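Long-range contact in triphenylmethane reductase (Citrobacter sp., PDB 2JL1), which probably uses bound NADP(H) to reduce triphenylmethane dyes, as an oxidoreductase of the NmrA-like family with a Rossmann fold: residues S167-V173 and V199-T205. Numbering follows the deposited sequence.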
ATOM      1  N   SER A 167     -28.735 -10.016 -10.554  1.00 20.76           N
ATOM      2  CA  SER A 167     -28.942 -10.941  -9.475  1.00 22.07           C
ATOM      3  C   SER A 167     -27.662 -11.054  -8.661  1.00 20.78           C
ATOM      4  O   SER A 167     -27.437 -12.050  -8.003  1.00 21.83           O
ATOM      5  CB  SER A 167     -29.364 -12.313 -10.033  1.00 22.27           C
ATOM      6  OG  SER A 167     -28.300 -12.916 -10.755  1.00 27.18           O
ATOM      7  N   GLY A 168     -26.837 -10.002  -8.704  1.00 20.18           N
ATOM      8  CA  GLY A 168     -25.634  -9.915  -7.922  1.00 19.40           C
ATOM      9  C   GLY A 168     -25.928 -10.089  -6.436  1.00 19.10           C
ATOM     10  O   GLY A 168     -26.939  -9.608  -5.911  1.00 18.98           O
ATOM     11  N   ILE A 169     -25.060 -10.852  -5.785  1.00 19.17           N
ATOM     12  CA  ILE A 169     -25.217 -11.201  -4.388  1.00 19.95           C
ATOM     13  C   ILE A 169     -24.599 -10.120  -3.482  1.00 20.21           C
ATOM     14  O   ILE A 169     -23.525  -9.593  -3.787  1.00 21.46           O
ATOM     15  CB  ILE A 169     -24.592 -12.592  -4.134  1.00 20.15           C
ATOM     16  CG1 ILE A 169     -25.400 -13.675  -4.893  1.00 19.77           C
ATOM     17  CG2 ILE A 169     -24.531 -12.906  -2.645  1.00 20.92           C
ATOM     18  CD1 ILE A 169     -24.661 -15.032  -4.966  1.00 21.04           C
ATOM     19  N   VAL A 170     -25.267  -9.800  -2.370  1.00 20.35           N
ATOM     20  CA  VAL A 170     -24.822  -8.717  -1.499  1.00 18.37           C
ATOM     21  C   VAL A 170     -24.570  -9.217  -0.069  1.00 19.40           C
ATOM     22  O   VAL A 170     -25.482  -9.671   0.613  1.00 20.08           O
ATOM     23  CB  VAL A 170     -25.829  -7.519  -1.482  1.00 19.12           C
ATOM     24  CG1 VAL A 170     -25.237  -6.310  -0.726  1.00 16.92           C
ATOM     25  CG2 VAL A 170     -26.208  -7.074  -2.919  1.00 16.45           C
ATOM     26  N   ASN A 171     -23.341  -9.045   0.397  1.00 18.56           N
ATOM     27  CA  ASN A 171     -22.902  -9.519   1.722  1.00 18.78           C
ATOM     28  C   ASN A 171     -22.817  -8.353   2.726  1.00 18.78           C
ATOM     29  O   ASN A 171     -22.106  -8.432   3.752  1.00 18.92           O
ATOM     30  CB  ASN A 171     -21.541 -10.209   1.566  1.00 18.13           C
ATOM     31  CG  ASN A 171     -20.455  -9.232   1.134  1.00 17.99           C
ATOM     32  OD1 ASN A 171     -20.725  -8.018   0.967  1.00 20.32           O
ATOM     33  ND2 ASN A 171     -19.239  -9.734   0.952  1.00 18.23           N
ATOM     34  N   SER A 172     -23.559  -7.279   2.434  1.00 19.56           N
ATOM     35  CA  SER A 172     -23.537  -6.057   3.250  1.00 20.13           C
ATOM     36  C   SER A 172     -23.906  -6.272   4.717  1.00 21.38           C
ATOM     37  O   SER A 172     -24.612  -7.212   5.067  1.00 21.19           O
ATOM     38  CB  SER A 172     -24.441  -4.978   2.643  1.00 20.55           C
ATOM     39  OG  SER A 172     -25.823  -5.327   2.777  1.00 21.38           O
ATOM     40  N   VAL A 173     -23.410  -5.412   5.590  0.50 21.61           N
ATOM     41  CA  VAL A 173     -23.880  -5.404   6.977  0.50 21.58           C
ATOM     42  C   VAL A 173     -24.047  -3.941   7.395  0.50 21.54           C
ATOM     43  O   VAL A 173     -23.388  -3.056   6.851  0.50 21.92           O
ATOM     44  CB  VAL A 173     -22.916  -6.143   7.934  0.50 21.63           C
ATOM     45  CG1 VAL A 173     -22.914  -7.663   7.694  0.50 19.70           C
ATOM     46  CG2 VAL A 173     -21.516  -5.593   7.786  0.50 20.72           C
ATOM     47  N   VAL A 199     -18.415  -9.328   7.148  1.00 21.38           N
ATOM     48  CA  VAL A 199     -19.477  -9.378   6.162  1.00 21.03           C
ATOM     49  C   VAL A 199     -20.592 -10.304   6.673  1.00 21.32           C
ATOM     50  O   VAL A 199     -20.458 -10.996   7.708  1.00 21.52           O
ATOM     51  CB  VAL A 199     -18.969  -9.901   4.778  1.00 21.37           C
ATOM     52  CG1 VAL A 199     -17.779  -9.096   4.263  1.00 20.41           C
ATOM     53  CG2 VAL A 199     -18.597 -11.373   4.854  1.00 20.23           C
ATOM     54  N   SER A 200     -21.680 -10.342   5.922  1.00 20.71           N
ATOM     55  CA  SER A 200     -22.824 -11.193   6.266  1.00 21.68           C
ATOM     56  C   SER A 200     -22.610 -12.604   5.769  1.00 21.79           C
ATOM     57  O   SER A 200     -22.125 -12.793   4.664  1.00 22.38           O
ATOM     58  CB  SER A 200     -24.076 -10.665   5.573  1.00 21.03           C
ATOM     59  OG  SER A 200     -25.212 -11.399   5.978  1.00 23.32           O
ATOM     60  N   ASN A 201     -23.032 -13.589   6.559  1.00 21.56           N
ATOM     61  CA  ASN A 201     -23.154 -14.956   6.056  1.00 21.85           C
ATOM     62  C   ASN A 201     -24.617 -15.325   5.735  1.00 21.70           C
ATOM     63  O   ASN A 201     -24.991 -16.498   5.698  1.00 21.48           O
ATOM     64  CB  ASN A 201     -22.496 -15.960   7.021  1.00 21.71           C
ATOM     65  CG  ASN A 201     -23.001 -15.834   8.442  1.00 22.55           C
ATOM     66  OD1 ASN A 201     -24.008 -15.166   8.718  1.00 21.47           O
ATOM     67  ND2 ASN A 201     -22.281 -16.466   9.367  1.00 21.84           N
ATOM     68  N   GLN A 202     -25.425 -14.297   5.508  1.00 21.54           N
ATOM     69  CA  GLN A 202     -26.782 -14.436   4.976  1.00 22.29           C
ATOM     70  C   GLN A 202     -27.015 -13.358   3.905  1.00 21.60           C
ATOM     71  O   GLN A 202     -27.793 -12.415   4.104  1.00 21.30           O
ATOM     72  CB  GLN A 202     -27.834 -14.333   6.084  1.00 22.93           C
ATOM     73  CG  GLN A 202     -27.728 -15.420   7.144  1.00 27.21           C
ATOM     74  CD  GLN A 202     -28.793 -15.262   8.198  1.00 34.41           C
ATOM     75  OE1 GLN A 202     -28.643 -14.465   9.147  1.00 35.99           O
ATOM     76  NE2 GLN A 202     -29.898 -15.982   8.022  1.00 35.07           N
ATOM     77  N   PRO A 203     -26.361 -13.509   2.754  1.00 20.89           N
ATOM     78  CA  PRO A 203     -26.429 -12.487   1.701  1.00 20.35           C
ATOM     79  C   PRO A 203     -27.816 -12.445   1.038  1.00 20.14           C
ATOM     80  O   PRO A 203     -28.625 -13.367   1.224  1.00 20.67           O
ATOM     81  CB  PRO A 203     -25.344 -12.929   0.704  1.00 20.06           C
ATOM     82  CG  PRO A 203     -25.193 -14.441   0.931  1.00 22.14           C
ATOM     83  CD  PRO A 203     -25.533 -14.683   2.375  1.00 21.51           C
ATOM     84  N   TRP A 204     -28.055 -11.389   0.270  1.00 20.01           N
ATOM     85  CA  TRP A 204     -29.370 -11.108  -0.315  1.00 19.75           C
ATOM     86  C   TRP A 204     -29.186 -10.601  -1.742  1.00 19.69           C
ATOM     87  O   TRP A 204     -28.062 -10.349  -2.191  1.00 20.24           O
ATOM     88  CB  TRP A 204     -30.104 -10.065   0.546  1.00 19.79           C
ATOM     89  CG  TRP A 204     -29.301  -8.777   0.854  1.00 20.51           C
ATOM     90  CD1 TRP A 204     -28.426  -8.596   1.876  1.00 20.73           C
ATOM     91  CD2 TRP A 204     -29.374  -7.510   0.163  1.00 20.99           C
ATOM     92  NE1 TRP A 204     -27.921  -7.322   1.859  1.00 22.30           N
ATOM     93  CE2 TRP A 204     -28.492  -6.624   0.828  1.00 22.72           C
ATOM     94  CE3 TRP A 204     -30.100  -7.042  -0.943  1.00 19.53           C
ATOM     95  CZ2 TRP A 204     -28.297  -5.293   0.413  1.00 22.07           C
ATOM     96  CZ3 TRP A 204     -29.911  -5.726  -1.363  1.00 21.91           C
ATOM     97  CH2 TRP A 204     -29.014  -4.861  -0.689  1.00 21.81           C
ATOM     98  N   THR A 205     -30.285 -10.488  -2.471  1.00 19.95           N
ATOM     99  CA  THR A 205     -30.242  -9.955  -3.807  1.00 18.68           C
ATOM    100  C   THR A 205     -31.259  -8.822  -3.813  1.00 19.15           C
ATOM    101  O   THR A 205     -32.086  -8.699  -2.872  1.00 19.76           O
ATOM    102  CB  THR A 205     -30.627 -11.027  -4.856  1.00 19.92           C
ATOM    103  OG1 THR A 205     -31.936 -11.530  -4.554  1.00 18.25           O
ATOM    104  CG2 THR A 205     -29.603 -12.208  -4.842  1.00 18.88           C
TER
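V170 and W204 form the tight, buried part of this contact. They make a single antiparallel bridge as a hydrogen-bonded pair: V170 N donates to W204 O (2.9 Å) and W204 N to V170 O (3.1 Å). The V170 side chain lies on one face of the indole, with CB 3.8 Å from the centroid of the six-membered ring, a CH-pi contact. V170 CG1 is anti to its backbone N (chi1 -171°) and reaches W204 CZ2. At the ring edge, W204 NE1 donates to S172 OG (3.0 Å), which lies only 8° out of the ring plane. S172 OG also bonds T144 OG1, which ties the indole edge through S172 to the start of helix 144-147. F206 meets W204 edge-to-face.

Further along, S200 N donates to N171 O (2.9 Å), and S200 OG accepts from Q202 N in an ST turn. The solvent side is I169 with P203 and T205. I169 is exposed and P203 and T205 partly so, yet I169 CG2 and P203 CB still meet closely (3.4 Å). T205 CG2 rests against S167 O and G168 O without a hydrogen bond.

The bridge joins two loops beside the NADP site, where V199 touches A141, a cofactor-binding residue of this Rossmann-fold, NmrA-like reductase.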